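Local coordinates for uncharacterized protein YLR132C (Kluyveromyces marxianus, PDB 6PFQ), which is the exoribonuclease Usb1, a 2H-superfamily phosphodiesterase that probably trims the 3' end of U6 snRNA, at residues A[7-12]-A[66-71]; A[19-24]-A[195-200]; A[59-64]-A[151-156]. All coordinates share one frame; numbering follows the deposited sequence.

Interaction 1 of 3, residues A[7-12]-A[66-71]; sequences KNIGFL and TMMFAN
Gly-10 and Met-67 form an antiparallel hydrogen-bonded pair, with Gly-10 N to Met-67 O at 2.9 Å and Met-67 N to Gly-10 O at 2.7 Å. A third backbone bond, Phe-69 N to Asn-8 O at 2.9 Å, carries the pairing past the end of strand 59-68. Between these bonds Ile-9 faces Met-68 as a non-hydrogen-bonded pair. Their side chains run alongside each other on one sheet face, Ile-9 CD1 meeting Met-68 CG at 3.5 Å. The other branch, Ile-9 CG2, reaches Thr-66 CG2 at 3.5 Å; it is put there by lying anti to the backbone N. On the opposite face Met-67, bent at chi3 (-75°), brings CE to within 3.9 Å of Leu-12 CD1. Phe-69 lays its ring edge beside Gly-10, with Asn-8 O in the ring plane. Farther along, the Asn-8 amide lies against the backbone of Asn-71, its ND2 3.4 Å from Asn-71 CA.

Helix 72-88 (Glu-74, Leu-75, Lys-78) and Pro-139 touch the Phe-69 side chain, and Asn-71 caps that helix at Glu-74 N. Strand 9-16 also bonds to Lys-208 and Gly-210, which places it inside the four-stranded sheet, whereas 59-68 is an outermost strand. Regular backbone bonds thus set the register, while the side with Met-67 and Phe-69 is buried in the fold and Met-68 and Thr-66 lie at the surface.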
loop_
_atom_site.group_PDB
_atom_site.type_symbol
_atom_site.label_atom_id
_atom_site.label_comp_id
_atom_site.label_asym_id
_atom_site.label_seq_id
_atom_site.Cartn_x
_atom_site.Cartn_y
_atom_site.Cartn_z
ATOM N N LYS A 7 -3.537 1.576 21.162
ATOM C CA LYS A 7 -4.862 1.494 21.777
ATOM C C LYS A 7 -5.857 2.341 20.984
ATOM O O LYS A 7 -5.584 3.505 20.653
ATOM C CB LYS A 7 -4.805 1.971 23.232
ATOM N N ASN A 8 -6.982 1.729 20.629
ATOM C CA ASN A 8 -8.075 2.390 19.922
ATOM C C ASN A 8 -7.692 2.830 18.511
ATOM O O ASN A 8 -8.253 3.787 17.982
ATOM C CB ASN A 8 -8.629 3.548 20.761
ATOM C CG ASN A 8 -9.227 3.045 22.080
ATOM O OD1 ASN A 8 -9.806 1.956 22.125
ATOM N ND2 ASN A 8 -9.104 3.830 23.141
ATOM N N ILE A 9 -6.728 2.143 17.894
ATOM C CA ILE A 9 -6.272 2.453 16.534
ATOM C C ILE A 9 -6.849 1.388 15.615
ATOM O O ILE A 9 -6.717 0.193 15.906
ATOM C CB ILE A 9 -4.737 2.456 16.401
ATOM C CG1 ILE A 9 -4.056 3.436 17.365
ATOM C CG2 ILE A 9 -4.342 2.755 14.940
ATOM C CD1 ILE A 9 -4.455 4.869 17.201
ATOM N N GLY A 10 -7.433 1.802 14.497
ATOM C CA GLY A 10 -7.924 0.860 13.497
ATOM C C GLY A 10 -7.450 1.252 12.121
ATOM O O GLY A 10 -7.206 2.424 11.832
ATOM N N PHE A 11 -7.326 0.251 11.244
ATOM C CA PHE A 11 -6.861 0.473 9.874
ATOM C C PHE A 11 -7.351 -0.691 9.023
ATOM O O PHE A 11 -7.316 -1.834 9.468
ATOM C CB PHE A 11 -5.309 0.601 9.891
ATOM C CG PHE A 11 -4.586 0.259 8.588
ATOM C CD1 PHE A 11 -4.556 1.160 7.520
ATOM C CD2 PHE A 11 -3.845 -0.916 8.474
ATOM C CE1 PHE A 11 -3.858 0.861 6.322
ATOM C CE2 PHE A 11 -3.133 -1.230 7.285
ATOM C CZ PHE A 11 -3.132 -0.338 6.207
ATOM N N LEU A 12 -7.803 -0.397 7.801
ATOM C CA LEU A 12 -8.392 -1.389 6.907
ATOM C C LEU A 12 -7.480 -1.618 5.711
ATOM O O LEU A 12 -6.899 -0.667 5.191
ATOM C CB LEU A 12 -9.747 -0.917 6.389
ATOM C CG LEU A 12 -10.756 -1.076 7.524
ATOM C CD1 LEU A 12 -11.874 -0.034 7.409
ATOM C CD2 LEU A 12 -11.290 -2.502 7.514
ATOM N N THR A 66 -4.692 5.699 9.141
ATOM C CA THR A 66 -4.602 5.216 10.515
ATOM C C THR A 66 -5.709 5.881 11.302
ATOM O O THR A 66 -5.682 7.102 11.503
ATOM C CB THR A 66 -3.236 5.529 11.120
ATOM O OG1 THR A 66 -2.237 4.774 10.437
ATOM C CG2 THR A 66 -3.208 5.137 12.573
ATOM N N MET A 67 -6.720 5.117 11.695
ATOM C CA MET A 67 -7.890 5.722 12.319
ATOM C C MET A 67 -7.699 5.735 13.821
ATOM O O MET A 67 -7.555 4.680 14.445
ATOM C CB MET A 67 -9.179 4.987 11.946
ATOM C CG MET A 67 -9.468 5.065 10.447
ATOM S SD MET A 67 -11.007 4.204 9.965
ATOM C CE MET A 67 -10.523 2.481 10.062
ATOM N N MET A 68 -7.701 6.921 14.405
ATOM C CA MET A 68 -7.460 7.026 15.830
ATOM C C MET A 68 -8.781 7.338 16.505
ATOM O O MET A 68 -9.205 8.496 16.561
ATOM C CB MET A 68 -6.391 8.075 16.078
ATOM C CG MET A 68 -5.153 7.720 15.248
ATOM S SD MET A 68 -3.785 8.767 15.680
ATOM C CE MET A 68 -2.813 8.668 14.160
ATOM N N PHE A 69 -9.392 6.311 17.077
ATOM C CA PHE A 69 -10.671 6.522 17.728
ATOM C C PHE A 69 -10.477 7.075 19.132
ATOM O O PHE A 69 -9.438 6.867 19.781
ATOM C CB PHE A 69 -11.435 5.203 17.780
ATOM C CG PHE A 69 -11.709 4.616 16.414
ATOM C CD1 PHE A 69 -12.841 4.998 15.683
ATOM C CD2 PHE A 69 -10.846 3.688 15.858
ATOM C CE1 PHE A 69 -13.112 4.444 14.440
ATOM C CE2 PHE A 69 -11.109 3.142 14.605
ATOM C CZ PHE A 69 -12.233 3.533 13.897
ATOM N N ALA A 70 -11.541 7.733 19.629
ATOM C CA ALA A 70 -11.464 8.435 20.909
ATOM C C ALA A 70 -11.468 7.480 22.094
ATOM O O ALA A 70 -10.953 7.816 23.162
ATOM C CB ALA A 70 -12.614 9.438 21.031
ATOM N N ASN A 71 -12.073 6.310 21.944
ATOM C CA ASN A 71 -12.163 5.364 23.047
ATOM C C ASN A 71 -12.550 4.015 22.470
ATOM O O ASN A 71 -12.844 3.889 21.278
ATOM C CB ASN A 71 -13.177 5.821 24.108
ATOM C CG ASN A 71 -14.485 6.273 23.500
ATOM O OD1 ASN A 71 -15.187 5.491 22.854
ATOM N ND2 ASN A 71 -14.818 7.540 23.685
#

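Interaction 2 of 3, residues A[19-24]-A[195-200]; sequences DSKQQQ and RANLQF
A capping box opens helix 20-39, and its Gln-22 also reaches across to the turn that follows helix 191-197. Within the box, Gln-22 N donates to Asp-19 OD1 at 2.7 Å, and Asp-19 N returns a bond to Gln-22 OE1 at 2.9 Å, in the carbonyl plane and on a lone pair. The other end of the same amide faces the turn. Gln-22 NE2 donates to Asn-197 O at 2.9 Å, almost straight at 172° and close to the plane of the amide. A second, weak bond runs from Gln-22 NE2 to Gln-199 O at 3.2 Å.

Between these two carbonyls Leu-198 is the centre of an inverse gamma turn. Its CD1 touches Gln-22 CB at 4.1 Å, and the side chain also touches Leu-18, Ile-25, Met-26 and Leu-98. The Phe-200 ring comes from the opposite direction: Gln-22 NE2 sits over one of its faces, Gln-22 OE1 is 3.6 Å from Phe-200 CE2, and the amide and ring planes are 43° apart. Gln-22 gets there with CG beside its own backbone N (chi1 -65°) and an extended chain beyond. On the turn side, Gln-199 NE2 reaches back to Arg-195 O at 3.0 Å, tying the turn to the last part of its helix. Phe-200 then enters the sheet through a backbone bond to Val-96.

With OE1 held by one segment and NE2 by the other, the buried amide of Gln-22 has its flip state fixed, and both of its polar ends are satisfied.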
loop_
_atom_site.group_PDB
_atom_site.type_symbol
_atom_site.label_atom_id
_atom_site.label_comp_id
_atom_site.label_asym_id
_atom_site.label_seq_id
_atom_site.Cartn_x
_atom_site.Cartn_y
_atom_site.Cartn_z
ATOM N N ASP A 19 2.019 -15.809 -5.394
ATOM C CA ASP A 19 2.402 -17.170 -5.702
ATOM C C ASP A 19 3.852 -17.188 -6.141
ATOM O O ASP A 19 4.513 -16.155 -6.245
ATOM C CB ASP A 19 1.487 -17.779 -6.768
ATOM C CG ASP A 19 1.606 -17.100 -8.121
ATOM O OD1 ASP A 19 2.609 -16.447 -8.445
ATOM O OD2 ASP A 19 0.671 -17.249 -8.910
ATOM N N SER A 20 4.351 -18.397 -6.409
ATOM C CA SER A 20 5.755 -18.564 -6.760
ATOM C C SER A 20 6.148 -17.733 -7.976
ATOM O O SER A 20 7.204 -17.083 -7.976
ATOM C CB SER A 20 6.035 -20.047 -7.008
ATOM O OG SER A 20 7.357 -20.195 -7.430
ATOM N N LYS A 21 5.316 -17.735 -9.026
ATOM C CA LYS A 21 5.671 -16.974 -10.222
ATOM C C LYS A 21 5.714 -15.472 -9.932
ATOM O O LYS A 21 6.618 -14.771 -10.392
ATOM C CB LYS A 21 4.689 -17.238 -11.357
ATOM C CG LYS A 21 5.023 -16.405 -12.586
ATOM C CD LYS A 21 4.252 -16.815 -13.834
ATOM C CE LYS A 21 4.972 -16.332 -15.090
ATOM N NZ LYS A 21 6.459 -16.543 -15.026
ATOM N N GLN A 22 4.744 -14.971 -9.181
ATOM C CA GLN A 22 4.736 -13.548 -8.851
ATOM C C GLN A 22 5.957 -13.177 -8.005
ATOM O O GLN A 22 6.542 -12.097 -8.161
ATOM C CB GLN A 22 3.434 -13.234 -8.126
ATOM C CG GLN A 22 2.212 -13.423 -9.029
ATOM C CD GLN A 22 0.951 -13.309 -8.243
ATOM O OE1 GLN A 22 0.859 -13.843 -7.142
ATOM N NE2 GLN A 22 -0.018 -12.560 -8.767
ATOM N N GLN A 23 6.355 -14.052 -7.089
ATOM C CA GLN A 23 7.550 -13.762 -6.296
ATOM C C GLN A 23 8.780 -13.615 -7.179
ATOM O O GLN A 23 9.601 -12.710 -6.963
ATOM C CB GLN A 23 7.772 -14.865 -5.254
ATOM C CG GLN A 23 6.665 -14.957 -4.220
ATOM C CD GLN A 23 6.734 -16.278 -3.425
ATOM O OE1 GLN A 23 7.756 -16.970 -3.439
ATOM N NE2 GLN A 23 5.635 -16.637 -2.761
ATOM N N GLN A 24 8.921 -14.501 -8.184
ATOM C CA GLN A 24 10.099 -14.482 -9.055
ATOM C C GLN A 24 10.100 -13.266 -9.954
ATOM O O GLN A 24 11.168 -12.714 -10.266
ATOM C CB GLN A 24 10.144 -15.742 -9.925
ATOM C CG GLN A 24 10.102 -17.027 -9.152
ATOM C CD GLN A 24 10.058 -18.237 -10.068
ATOM O OE1 GLN A 24 10.336 -18.134 -11.267
ATOM N NE2 GLN A 24 9.702 -19.383 -9.511
ATOM N N ARG A 195 2.719 -5.647 -14.395
ATOM C CA ARG A 195 1.265 -5.430 -14.451
ATOM C C ARG A 195 0.538 -6.664 -14.990
ATOM O O ARG A 195 -0.585 -6.954 -14.574
ATOM C CB ARG A 195 0.920 -4.217 -15.327
ATOM C CG ARG A 195 1.440 -2.870 -14.732
ATOM C CD ARG A 195 0.930 -1.659 -15.526
ATOM N NE ARG A 195 1.387 -1.719 -16.903
ATOM C CZ ARG A 195 2.341 -0.965 -17.448
ATOM N NH1 ARG A 195 2.958 -0.044 -16.749
ATOM N NH2 ARG A 195 2.677 -1.146 -18.721
ATOM N N ALA A 196 1.153 -7.409 -15.910
ATOM C CA ALA A 196 0.435 -8.561 -16.450
ATOM C C ALA A 196 0.291 -9.658 -15.400
ATOM O O ALA A 196 -0.660 -10.443 -15.441
ATOM C CB ALA A 196 1.149 -9.093 -17.706
ATOM N N ASN A 197 1.209 -9.733 -14.445
ATOM C CA ASN A 197 1.256 -10.885 -13.557
ATOM C C ASN A 197 0.849 -10.614 -12.113
ATOM O O ASN A 197 0.479 -11.563 -11.405
ATOM C CB ASN A 197 2.672 -11.445 -13.553
ATOM C CG ASN A 197 2.967 -12.197 -14.808
ATOM O OD1 ASN A 197 2.607 -13.361 -14.914
ATOM N ND2 ASN A 197 3.582 -11.530 -15.791
ATOM N N LEU A 198 0.965 -9.373 -11.647
ATOM C CA LEU A 198 0.674 -9.031 -10.251
ATOM C C LEU A 198 -0.799 -8.627 -10.165
ATOM O O LEU A 198 -1.178 -7.451 -10.042
ATOM C CB LEU A 198 1.632 -7.936 -9.750
ATOM C CG LEU A 198 2.966 -8.462 -9.136
ATOM C CD1 LEU A 198 2.700 -9.243 -7.833
ATOM C CD2 LEU A 198 3.785 -9.319 -10.121
ATOM N N GLN A 199 -1.648 -9.641 -10.325
ATOM C CA GLN A 199 -3.087 -9.476 -10.227
ATOM C C GLN A 199 -3.630 -10.486 -9.220
ATOM O O GLN A 199 -3.073 -11.578 -9.056
ATOM C CB GLN A 199 -3.783 -9.652 -11.583
ATOM C CG GLN A 199 -3.103 -8.834 -12.678
ATOM C CD GLN A 199 -3.923 -8.739 -13.941
ATOM O OE1 GLN A 199 -5.101 -9.096 -13.955
ATOM N NE2 GLN A 199 -3.302 -8.239 -15.017
ATOM N N PHE A 200 -4.702 -10.085 -8.534
ATOM C CA PHE A 200 -5.239 -10.814 -7.395
ATOM C C PHE A 200 -6.760 -10.670 -7.367
ATOM O O PHE A 200 -7.330 -9.710 -7.893
ATOM C CB PHE A 200 -4.647 -10.298 -6.066
ATOM C CG PHE A 200 -3.149 -10.237 -6.047
ATOM C CD1 PHE A 200 -2.484 -9.112 -6.507
ATOM C CD2 PHE A 200 -2.405 -11.296 -5.556
ATOM C CE1 PHE A 200 -1.099 -9.049 -6.503
ATOM C CE2 PHE A 200 -1.012 -11.239 -5.556
ATOM C CZ PHE A 200 -0.366 -10.116 -6.031
#

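Interaction 3 of 3, residues A[59-64]-A[151-156]; sequences LHVSLS and NNLHVS
Two copies of the HxS signature of the 2H phosphodiesterases, His-60 to Ser-62 and His-154 to Ser-156, face each other here on strands whose N-to-C directions differ by 145°, roughly antiparallel, with their axes 5.9 Å apart at closest approach. The backbones share no direct hydrogen bond; four waters fill the gap and bridge them instead. Water 2 donates to His-60 O and accepts from Ser-156 N, both at 2.9 Å, while water 1 joins His-60 N to Ser-156 O. One residue pair along, water 4 links Ser-62 N with His-154 O, and water 3 links Ser-62 O with His-154 N, its longer leg, 3.2 Å, going to His-154 N.

In a 2H fold the two lobes each supply one such motif, and the cleft between them is the substrate site; His-60, Ser-62, Asn-152, His-154 and Ser-156 all bind UMP in this protein, though UMP is absent from this model. The His-154 ring is fixed from its edge, since ND1 donates to Asn-152 O at 2.8 Å, nearly in the ring plane. Water 4 rests 3.4 Å above that plane, over the ring centre, and Tyr-105 stacks with the same ring. A glycerol, probably from the crystallisation liquor, is hydrogen-bonded to His-154 NE2 and Ser-156 OG.

The valines between each His and Ser, with the leucines just before the histidines, pack beside the water row. Val-61 CG2 meets Val-155 CG2 at 3.7 Å, the two side chains crossing at about a right angle. Leu-153 extends CD2 to 3.5 Å from Ser-62 O, and Leu-59 packs across Val-155 CG1.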
loop_
_atom_site.group_PDB
_atom_site.type_symbol
_atom_site.label_atom_id
_atom_site.label_comp_id
_atom_site.label_asym_id
_atom_site.label_seq_id
_atom_site.Cartn_x
_atom_site.Cartn_y
_atom_site.Cartn_z
ATOM N N LEU A 59 1.834 -8.739 0.272
ATOM C CA LEU A 59 1.701 -7.315 -0.012
ATOM C C LEU A 59 0.305 -6.832 0.423
ATOM O O LEU A 59 -0.540 -7.615 0.890
ATOM C CB LEU A 59 1.952 -7.068 -1.499
ATOM C CG LEU A 59 3.332 -7.532 -1.977
ATOM C CD1 LEU A 59 3.579 -7.138 -3.456
ATOM C CD2 LEU A 59 4.488 -6.998 -1.110
ATOM N N HIS A 60 0.052 -5.534 0.258
ATOM C CA HIS A 60 -1.147 -4.927 0.810
ATOM C C HIS A 60 -1.695 -3.863 -0.131
ATOM O O HIS A 60 -0.981 -3.341 -0.992
ATOM C CB HIS A 60 -0.841 -4.338 2.204
ATOM C CG HIS A 60 -0.228 -5.330 3.140
ATOM N ND1 HIS A 60 1.137 -5.522 3.236
ATOM C CD2 HIS A 60 -0.796 -6.213 3.998
ATOM C CE1 HIS A 60 1.382 -6.467 4.120
ATOM N NE2 HIS A 60 0.227 -6.904 4.601
ATOM N N VAL A 61 -2.994 -3.587 0.005
ATOM C CA VAL A 61 -3.586 -2.320 -0.442
ATOM C C VAL A 61 -4.189 -1.654 0.790
ATOM O O VAL A 61 -5.114 -2.207 1.393
ATOM C CB VAL A 61 -4.665 -2.506 -1.512
ATOM C CG1 VAL A 61 -5.259 -1.127 -1.915
ATOM C CG2 VAL A 61 -4.157 -3.290 -2.726
ATOM N N SER A 62 -3.673 -0.485 1.167
ATOM C CA SER A 62 -4.298 0.291 2.242
ATOM C C SER A 62 -5.650 0.826 1.788
ATOM O O SER A 62 -5.772 1.378 0.689
ATOM C CB SER A 62 -3.404 1.467 2.645
ATOM O OG SER A 62 -2.178 0.970 3.119
ATOM N N LEU A 63 -6.660 0.683 2.651
ATOM C CA LEU A 63 -8.021 1.125 2.373
ATOM C C LEU A 63 -8.498 2.204 3.331
ATOM O O LEU A 63 -9.572 2.780 3.102
ATOM C CB LEU A 63 -8.996 -0.064 2.441
ATOM C CG LEU A 63 -8.722 -1.170 1.436
ATOM C CD1 LEU A 63 -9.675 -2.395 1.701
ATOM C CD2 LEU A 63 -8.918 -0.649 0.032
ATOM N N SER A 64 -7.734 2.506 4.380
ATOM C CA SER A 64 -8.041 3.641 5.245
ATOM C C SER A 64 -6.740 4.259 5.726
ATOM O O SER A 64 -5.675 3.625 5.693
ATOM C CB SER A 64 -8.888 3.238 6.463
ATOM O OG SER A 64 -8.085 2.469 7.340
ATOM N N ASN A 151 -7.953 8.409 -5.325
ATOM C CA ASN A 151 -6.883 8.996 -6.104
ATOM C C ASN A 151 -5.533 8.372 -5.821
ATOM O O ASN A 151 -4.633 8.527 -6.647
ATOM C CB ASN A 151 -6.806 10.495 -5.805
ATOM C CG ASN A 151 -6.352 10.775 -4.380
ATOM O OD1 ASN A 151 -6.816 10.137 -3.436
ATOM N ND2 ASN A 151 -5.441 11.735 -4.218
ATOM N N ASN A 152 -5.343 7.677 -4.683
ATOM C CA ASN A 152 -3.995 7.183 -4.407
ATOM C C ASN A 152 -3.953 5.705 -4.043
ATOM O O ASN A 152 -2.930 5.253 -3.542
ATOM C CB ASN A 152 -3.282 8.006 -3.315
ATOM C CG ASN A 152 -4.072 8.059 -1.982
ATOM O OD1 ASN A 152 -4.764 7.093 -1.596
ATOM N ND2 ASN A 152 -3.957 9.193 -1.276
ATOM N N LEU A 153 -4.992 4.925 -4.351
ATOM C CA LEU A 153 -4.901 3.484 -4.106
ATOM C C LEU A 153 -3.706 2.908 -4.833
ATOM O O LEU A 153 -3.520 3.191 -6.013
ATOM C CB LEU A 153 -6.157 2.754 -4.584
ATOM C CG LEU A 153 -7.415 3.073 -3.749
ATOM C CD1 LEU A 153 -8.641 2.447 -4.483
ATOM C CD2 LEU A 153 -7.239 2.511 -2.319
ATOM N N HIS A 154 -2.918 2.075 -4.145
ATOM C CA HIS A 154 -1.701 1.539 -4.754
ATOM C C HIS A 154 -1.290 0.246 -4.059
ATOM O O HIS A 154 -1.784 -0.087 -2.986
ATOM C CB HIS A 154 -0.557 2.555 -4.657
ATOM C CG HIS A 154 -0.151 2.856 -3.242
ATOM N ND1 HIS A 154 -0.836 3.754 -2.440
ATOM C CD2 HIS A 154 0.877 2.381 -2.490
ATOM C CE1 HIS A 154 -0.232 3.835 -1.257
ATOM N NE2 HIS A 154 0.792 2.998 -1.258
ATOM N N VAL A 155 -0.360 -0.486 -4.691
ATOM C CA VAL A 155 0.392 -1.551 -4.020
ATOM C C VAL A 155 1.846 -1.128 -3.959
ATOM O O VAL A 155 2.427 -0.809 -4.998
ATOM C CB VAL A 155 0.290 -2.884 -4.776
ATOM C CG1 VAL A 155 1.254 -3.951 -4.117
ATOM C CG2 VAL A 155 -1.186 -3.330 -4.860
ATOM N N SER A 156 2.450 -1.171 -2.755
ATOM C CA SER A 156 3.877 -0.932 -2.626
ATOM C C SER A 156 4.653 -2.237 -2.764
ATOM O O SER A 156 4.260 -3.285 -2.220
ATOM C CB SER A 156 4.211 -0.279 -1.284
ATOM O OG SER A 156 3.734 1.061 -1.292
HETATM O O HOH W 1 2.519 -3.843 -0.079
HETATM O O HOH W 2 1.048 -1.357 -0.247
HETATM O O HOH W 3 -3.813 2.235 -1.125
HETATM O O HOH W 4 -1.559 0.686 -0.285
#

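Interactions 1 and 3 share strand 59-68: its first half faces the central cleft in interaction 3, and its far end pairs with strand 9-16 in interaction 1, their centres 18 Å apart. They touch where Leu-12 O meets Leu-63 N at 2.9 Å, a probable hydrogen bond, and where Phe-11 packs on Ser-62 of the UMP site. Interaction 2 lies on the other side of the molecule from interaction 1, with centres 32 Å apart and nearest atoms about 15 Å apart. Strand 9-16 is followed directly by helix 20-39. From interaction 2 to interaction 3 the centres are 17 Å apart, with the Phe-200 side chain about 10 Å from that of His-60.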